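Local coordinates for protein delta toxin (Clostridium perfringens, PDB 2YGT) that acts as a haemolytic beta-pore-forming toxin, probably by inserting a beta-barrel into the membranes of target cells, at residues T20-T23 with Q28-K31; E60-I65 with I126-G131; M199-S204 with T208-P213. All coordinates share one frame; numbering follows the deposited sequence.

Contact 1. Residues T20-T23 with Q28-K31; sequences TIIT and QIRK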
# COMPACT_ATOMS: atom_id res chain seq x y z
N THR A 20 0.53 19.73 17.39
CA THR A 20 1.96 19.94 17.47
C THR A 20 2.27 21.37 17.04
O THR A 20 2.03 21.74 15.90
CB THR A 20 2.74 18.96 16.57
OG1 THR A 20 2.47 17.61 16.98
CG2 THR A 20 4.23 19.22 16.67
N ILE A 21 2.80 22.17 17.97
CA ILE A 21 3.18 23.54 17.65
C ILE A 21 4.64 23.58 17.23
O ILE A 21 5.54 23.27 18.01
CB ILE A 21 2.95 24.49 18.83
CG1 ILE A 21 1.46 24.63 19.13
CG2 ILE A 21 3.56 25.86 18.54
CD1 ILE A 21 0.88 23.48 19.93
N ILE A 22 4.88 23.97 15.98
CA ILE A 22 6.22 23.94 15.41
C ILE A 22 6.74 25.34 15.15
O ILE A 22 6.13 26.12 14.41
CB ILE A 22 6.22 23.13 14.10
CG1 ILE A 22 5.56 21.77 14.34
CG2 ILE A 22 7.64 22.96 13.58
CD1 ILE A 22 4.94 21.17 13.10
N THR A 23 7.88 25.66 15.75
CA THR A 23 8.47 26.99 15.64
C THR A 23 9.86 26.93 15.02
O THR A 23 10.75 26.25 15.54
CB THR A 23 8.56 27.68 17.01
OG1 THR A 23 7.25 27.83 17.56
CG2 THR A 23 9.21 29.05 16.88
N GLN A 28 5.91 30.31 13.31
CA GLN A 28 5.25 29.18 13.96
C GLN A 28 4.10 28.60 13.14
O GLN A 28 3.31 29.34 12.56
CB GLN A 28 4.75 29.60 15.35
CG GLN A 28 3.78 28.63 15.99
CD GLN A 28 3.40 29.03 17.40
OE1 GLN A 28 4.21 29.60 18.14
NE2 GLN A 28 2.17 28.74 17.79
N ILE A 29 4.03 27.28 13.09
CA ILE A 29 2.93 26.59 12.43
C ILE A 29 2.39 25.47 13.32
O ILE A 29 3.04 25.05 14.27
CB ILE A 29 3.36 25.99 11.07
CG1 ILE A 29 4.25 24.76 11.28
CG2 ILE A 29 4.08 27.04 10.23
CD1 ILE A 29 4.72 24.12 10.00
N ARG A 30 1.19 24.99 13.01
CA ARG A 30 0.57 23.96 13.83
C ARG A 30 0.18 22.74 13.00
O ARG A 30 -0.12 22.85 11.81
CB ARG A 30 -0.66 24.52 14.56
CG ARG A 30 -0.35 25.78 15.35
CD ARG A 30 -1.36 26.00 16.47
NE ARG A 30 -0.89 27.01 17.41
CZ ARG A 30 -1.41 27.21 18.62
NH1 ARG A 30 -2.42 26.46 19.04
NH2 ARG A 30 -0.91 28.15 19.41
N LYS A 31 0.20 21.57 13.63
CA LYS A 31 -0.16 20.32 12.96
C LYS A 31 -1.21 19.57 13.76
O LYS A 31 -1.01 19.25 14.93
CB LYS A 31 1.07 19.44 12.77
CG LYS A 31 0.78 18.14 12.04
CD LYS A 31 1.99 17.22 12.02
CE LYS A 31 2.21 16.57 13.38
NZ LYS A 31 3.30 15.56 13.33
O HOH W 1 -0.19 16.38 15.64
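The carbonyl oxygen of Lys31 takes two donors: the backbone N of Thr20 lies 2.9 Å from Lys31 O, in the carbonyl plane, and a water donates to the same oxygen from 3.1 Å. That water also donates to Thr20 OG1, whose stronger partner is the carboxylate of Glu15 on strand 12-15. A beta hairpin is being zipped up here, strand 19-24 turning back into strand 27-39. Lys31 N returns a bond to Thr20 O, and two pairs further towards the turn Ile22 and Ile29 exchange the shortest bonds, both 2.7 Å between N of one and O of the other. Between these hydrogen-bonded pairs stand the non-hydrogen-bonded pairs Ile21 with Arg30 and Thr23 with Gln28, whose side chains share the other face.

On the face of Thr20, Ile22, Ile29 and Lys31 the packing is mostly carbon. Ile22 CB meets Ile29 CG1 at 3.8 Å; chi1 of Ile29 (74°) places CG1 between the backbone N and carbonyl carbon, where it meets Ile22 CB. The Lys31 chain runs beside Thr20, bringing CE to 3.8 Å from Thr20 OG1, and Val148 of strand 148-155 touches both Ile22 and Lys31. On the opposite face the Ile21 side chain is shared by two polar neighbours. Its CG1 lies over one face of the Arg30 guanidinium, offset toward the rim, while CG2 stands over the plane of the Gln28 amide, 3.3 Å from NE2. Flat polar groups suit this side, since each can lay a face on isoleucine. The chemistry thus divides: Ile22 and Ile29 are buried on the face they share with Thr20 and Lys31, while the opposite face pairs the partly exposed Ile21 with the flat surfaces of amide and guanidinium.

Contact 2. Residues E60-I65 with I126-G131; sequences EMTTII and ISYSIG
Ile126 opens the contact by meeting Ile64 with both of its branches: its CD1 and CG2 each lie 4.0 Å from Ile64 CG2. The two side chains slide past each other in opposite directions, as interdigitating residues of facing sheets do, and branched isoleucines fill the space between backbones that never come within bonding distance. The short strand axes are 9.5 Å apart at their closest and nearly antiparallel, at 159°.

Tyr128 points back at strand 61-72. With CG anti to the backbone N (chi1 179°) the ring is sent across the gap, where CE2 meets Thr62, the two side chains meeting obliquely: Tyr128 CE2 is 3.7 Å from Thr62 OG1 and 3.9 Å from Thr62 CG2. Nearer the backbone, Tyr128 CB only brushes Ile64 CD1, at 4.5 Å. A tyrosine is long enough to bridge the sheets and bring a hydroxyl to the far side of the gap. There a water donates to Tyr128 OH at 2.6 Å and to Glu60 O at 2.9 Å, and it also hydrogen-bonds Thr62 OG1 at 2.7 Å. The threonine hydroxyl therefore both touches the ring and bonds the water, with CB and CG2 adding carbon contacts. Tyr128 OH is further hydrogen-bonded to Asp55 OD2, and the same carboxylate oxygen receives Gly131 N in the loop after the strand.

The interface lies between the three-stranded sheet 134-137, 121-128, 148-155 and the larger sheet in which 61-72 runs between 45-54 and 224-235; the small sheet is consistent with the folded prestem of soluble leukocidin-family toxins. Val53 and Val232, from those two flanking strands, complete the apolar bed, and Ile134 and Thr136 of strand 134-137 pack beside Tyr128 and Ile126.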
# COMPACT_ATOMS: atom_id res chain seq x y z
N GLU A 60 -1.54 28.33 0.72
CA GLU A 60 -2.67 27.41 0.75
C GLU A 60 -2.60 26.43 1.92
O GLU A 60 -1.66 26.46 2.71
CB GLU A 60 -2.80 26.67 -0.58
CG GLU A 60 -1.52 26.03 -1.08
CD GLU A 60 -1.67 25.45 -2.47
OE1 GLU A 60 -2.77 25.57 -3.05
OE2 GLU A 60 -0.68 24.89 -2.99
N MET A 61 -3.60 25.57 2.02
CA MET A 61 -3.68 24.57 3.09
C MET A 61 -3.15 23.21 2.65
O MET A 61 -3.43 22.75 1.54
CB MET A 61 -5.12 24.43 3.58
CG MET A 61 -5.69 25.70 4.20
SD MET A 61 -7.30 25.43 4.97
CE MET A 61 -8.27 24.90 3.55
N THR A 62 -2.39 22.57 3.52
CA THR A 62 -1.75 21.30 3.21
C THR A 62 -2.10 20.22 4.23
O THR A 62 -1.96 20.43 5.43
CB THR A 62 -0.21 21.44 3.15
OG1 THR A 62 0.16 22.30 2.07
CG2 THR A 62 0.45 20.08 2.95
N THR A 63 -2.56 19.08 3.73
CA THR A 63 -2.84 17.93 4.59
C THR A 63 -2.10 16.69 4.10
O THR A 63 -2.25 16.28 2.95
CB THR A 63 -4.34 17.63 4.67
OG1 THR A 63 -5.04 18.77 5.18
CG2 THR A 63 -4.59 16.45 5.60
N ILE A 64 -1.30 16.11 4.99
CA ILE A 64 -0.56 14.90 4.67
C ILE A 64 -1.35 13.68 5.13
O ILE A 64 -1.79 13.62 6.27
CB ILE A 64 0.82 14.89 5.34
CG1 ILE A 64 1.60 16.15 4.96
CG2 ILE A 64 1.60 13.64 4.95
CD1 ILE A 64 2.89 16.34 5.74
N ILE A 65 -1.53 12.72 4.23
CA ILE A 65 -2.30 11.52 4.56
C ILE A 65 -1.48 10.24 4.47
O ILE A 65 -0.94 9.90 3.42
CB ILE A 65 -3.55 11.39 3.67
CG1 ILE A 65 -4.45 12.62 3.86
CG2 ILE A 65 -4.31 10.11 3.99
CD1 ILE A 65 -5.61 12.67 2.90
N ILE A 126 7.84 11.99 3.81
CA ILE A 126 7.17 13.20 3.33
C ILE A 126 7.52 14.36 4.25
O ILE A 126 7.13 14.37 5.42
CB ILE A 126 5.64 13.02 3.28
CG1 ILE A 126 5.27 11.83 2.38
CG2 ILE A 126 4.96 14.29 2.80
CD1 ILE A 126 3.78 11.57 2.28
N SER A 127 8.25 15.33 3.73
CA SER A 127 8.71 16.45 4.54
C SER A 127 8.10 17.77 4.08
O SER A 127 8.06 18.08 2.89
CB SER A 127 10.23 16.54 4.49
OG SER A 127 10.81 15.31 4.88
N TYR A 128 7.62 18.55 5.05
CA TYR A 128 6.98 19.83 4.78
C TYR A 128 7.84 20.99 5.31
O TYR A 128 8.39 20.91 6.41
CB TYR A 128 5.59 19.87 5.43
CG TYR A 128 4.84 21.17 5.22
CD1 TYR A 128 4.98 22.22 6.12
CD2 TYR A 128 4.00 21.35 4.13
CE1 TYR A 128 4.29 23.41 5.94
CE2 TYR A 128 3.31 22.53 3.94
CZ TYR A 128 3.46 23.56 4.84
OH TYR A 128 2.78 24.74 4.65
N SER A 129 7.94 22.05 4.52
CA SER A 129 8.65 23.25 4.94
C SER A 129 7.67 24.41 5.08
O SER A 129 6.73 24.52 4.29
CB SER A 129 9.74 23.62 3.93
OG SER A 129 10.74 22.62 3.88
N ILE A 130 7.89 25.25 6.08
CA ILE A 130 7.07 26.44 6.26
C ILE A 130 7.06 27.23 4.96
O ILE A 130 8.11 27.52 4.39
CB ILE A 130 7.61 27.33 7.40
CG1 ILE A 130 7.66 26.53 8.71
CG2 ILE A 130 6.75 28.57 7.56
CD1 ILE A 130 8.24 27.30 9.87
N GLY A 131 5.87 27.57 4.49
CA GLY A 131 5.72 28.25 3.21
C GLY A 131 4.98 27.39 2.20
O GLY A 131 4.43 27.90 1.23
O HOH W 2 0.43 24.58 3.50

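Contact 3. Residues M199-S204 with T208-P213; sequences MRSRYS and TTNFTP
Asn210 and Ser201 face each other across two irregular loop segments, without helix or strand, in what is probably the rim region of this leukocidin-type toxin. A single backbone bridge, Met199 with Phe211, brings the two arms together, and the Asn210 side chain does most of the rest. Its CG is anti to the backbone N (chi1 -165°), which carries the amide towards the 199-204 arm. There ND2 donates to Ser201 O at 2.8 Å, with the acceptor practically in the amide plane and the N-H...O angle nearly straight at 172°. The oxygen of the same amide is also used: Ser201 OG donates to Asn210 OD1 at 3.0 Å, tilted from the carbonyl plane. Bonds at both ND2 and OD1 fix the rotation of the amide, a task suited to asparagine, which offers donor and acceptor on one short arm.

The backbone of Asn210 takes part as well, its O accepting Arg200 N at 2.8 Å from above the carbonyl plane. Ser201 OG has a second, weak bond from Ser204 N at 3.0 Å, so the hydroxyl also makes a weak link within 199-204. Met199 crosses the amide obliquely, CG 3.8 Å from Asn210 ND2, and Trp263 touches both side chains, helping to bury this polar group.

Farther along, Arg200 and Pro213 cross at about a right angle. The extended arginine chain passes the proline ring, which meets the guanidinium at its edge: Pro213 CD is 3.3 Å from Arg200 NE. The compact proline ring abuts the guanidinium edge and the CD methylene of the exposed arginine. Between Thr212 and Met199, a water hydrogen-bonded to Thr212 OG1 at 2.6 Å reaches weakly, over 3.4 Å, to Met199 O.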
# COMPACT_ATOMS: atom_id res chain seq x y z
N MET A 199 6.63 -25.00 -6.29
CA MET A 199 6.78 -26.44 -6.20
C MET A 199 7.89 -26.83 -5.22
O MET A 199 9.06 -26.49 -5.41
CB MET A 199 7.05 -27.02 -7.59
CG MET A 199 7.04 -28.53 -7.68
SD MET A 199 7.67 -29.12 -9.27
CE MET A 199 6.52 -28.34 -10.39
N ARG A 200 7.52 -27.54 -4.15
CA ARG A 200 8.49 -27.92 -3.12
C ARG A 200 9.49 -28.96 -3.62
O ARG A 200 10.67 -28.92 -3.26
CB ARG A 200 7.78 -28.45 -1.87
CG ARG A 200 8.71 -28.73 -0.71
CD ARG A 200 7.94 -29.08 0.55
NE ARG A 200 8.68 -28.72 1.75
CZ ARG A 200 9.42 -29.57 2.47
NH1 ARG A 200 9.51 -30.85 2.10
NH2 ARG A 200 10.06 -29.15 3.55
N SER A 201 9.02 -29.88 -4.45
CA SER A 201 9.89 -30.91 -5.00
C SER A 201 9.30 -31.47 -6.29
O SER A 201 8.12 -31.28 -6.57
CB SER A 201 10.10 -32.04 -3.99
OG SER A 201 9.00 -32.92 -3.97
N ARG A 202 10.13 -32.16 -7.05
CA ARG A 202 9.73 -32.69 -8.35
C ARG A 202 9.26 -34.14 -8.27
O ARG A 202 8.60 -34.63 -9.19
CB ARG A 202 10.89 -32.58 -9.34
CG ARG A 202 11.48 -31.18 -9.43
CD ARG A 202 12.87 -31.20 -10.03
NE ARG A 202 13.34 -29.86 -10.38
CZ ARG A 202 14.50 -29.60 -10.97
NH1 ARG A 202 15.32 -30.60 -11.28
NH2 ARG A 202 14.84 -28.35 -11.26
N TYR A 203 9.59 -34.82 -7.18
CA TYR A 203 9.34 -36.25 -7.09
C TYR A 203 8.77 -36.71 -5.74
O TYR A 203 8.65 -37.91 -5.50
CB TYR A 203 10.61 -37.03 -7.41
CG TYR A 203 11.12 -36.79 -8.81
CD1 TYR A 203 10.52 -37.40 -9.90
CD2 TYR A 203 12.19 -35.93 -9.04
CE1 TYR A 203 10.97 -37.17 -11.19
CE2 TYR A 203 12.65 -35.69 -10.33
CZ TYR A 203 12.04 -36.32 -11.39
OH TYR A 203 12.49 -36.09 -12.67
N SER A 204 8.41 -35.77 -4.88
CA SER A 204 7.93 -36.12 -3.54
C SER A 204 6.63 -35.41 -3.16
O SER A 204 6.16 -34.53 -3.88
CB SER A 204 9.01 -35.81 -2.49
OG SER A 204 10.26 -36.38 -2.86
N THR A 208 -1.38 -31.87 -1.85
CA THR A 208 -1.58 -30.72 -0.97
C THR A 208 -0.41 -30.54 -0.01
O THR A 208 -0.45 -29.71 0.90
CB THR A 208 -2.87 -30.85 -0.14
OG1 THR A 208 -2.77 -31.98 0.73
CG2 THR A 208 -4.07 -31.01 -1.05
N THR A 209 0.65 -31.31 -0.23
CA THR A 209 1.80 -31.33 0.66
C THR A 209 3.06 -30.81 -0.03
O THR A 209 4.07 -30.52 0.61
CB THR A 209 2.03 -32.76 1.22
OG1 THR A 209 1.21 -32.95 2.38
CG2 THR A 209 3.49 -32.98 1.60
N ASN A 210 2.98 -30.66 -1.35
CA ASN A 210 4.16 -30.33 -2.15
C ASN A 210 4.29 -28.86 -2.56
O ASN A 210 5.01 -28.53 -3.50
CB ASN A 210 4.23 -31.23 -3.38
CG ASN A 210 5.58 -31.21 -4.03
OD1 ASN A 210 6.61 -31.23 -3.36
ND2 ASN A 210 5.60 -31.16 -5.36
N PHE A 211 3.59 -27.97 -1.85
CA PHE A 211 3.78 -26.54 -2.08
C PHE A 211 4.85 -25.98 -1.16
O PHE A 211 5.03 -26.46 -0.03
CB PHE A 211 2.46 -25.78 -1.90
CG PHE A 211 1.42 -26.11 -2.94
CD1 PHE A 211 1.66 -25.88 -4.28
CD2 PHE A 211 0.20 -26.65 -2.57
CE1 PHE A 211 0.71 -26.18 -5.24
CE2 PHE A 211 -0.76 -26.95 -3.52
CZ PHE A 211 -0.50 -26.72 -4.85
N THR A 212 5.58 -24.98 -1.64
CA THR A 212 6.61 -24.33 -0.84
C THR A 212 6.14 -24.11 0.58
O THR A 212 5.11 -23.46 0.81
CB THR A 212 7.01 -22.98 -1.45
OG1 THR A 212 7.56 -23.18 -2.76
CG2 THR A 212 8.04 -22.27 -0.57
N PRO A 213 6.88 -24.65 1.56
CA PRO A 213 6.54 -24.53 2.98
C PRO A 213 6.35 -23.07 3.37
O PRO A 213 6.97 -22.19 2.78
CB PRO A 213 7.76 -25.12 3.68
CG PRO A 213 8.85 -25.11 2.63
CD PRO A 213 8.11 -25.44 1.38
O HOH W 3 9.88 -24.30 -2.88

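In the fold
Contacts 1 and 2 are neighbours, their centres 12 Å apart, and both draw on the same seven-stranded sheet. They touch through Ile29, whose CG2 lies 3.9 Å from Ile130 CG1 and whose CD1 lies 4.1 Å from Tyr128 CE1, so the hairpin of the large sheet packs on the end of strand 121-128 and the loop after it. Both are near the zinc ion held by Asp54 and His286: the Arg30 side chain is about 8 Å from the metal and about 4 Å from the side chain of Asp54, and the Thr62 side chain is about 10 Å from the metal. Contact 3 sits at the other end of the elongated molecule, its centre about 57 Å from that of contact 1 and 51 Å from that of contact 2.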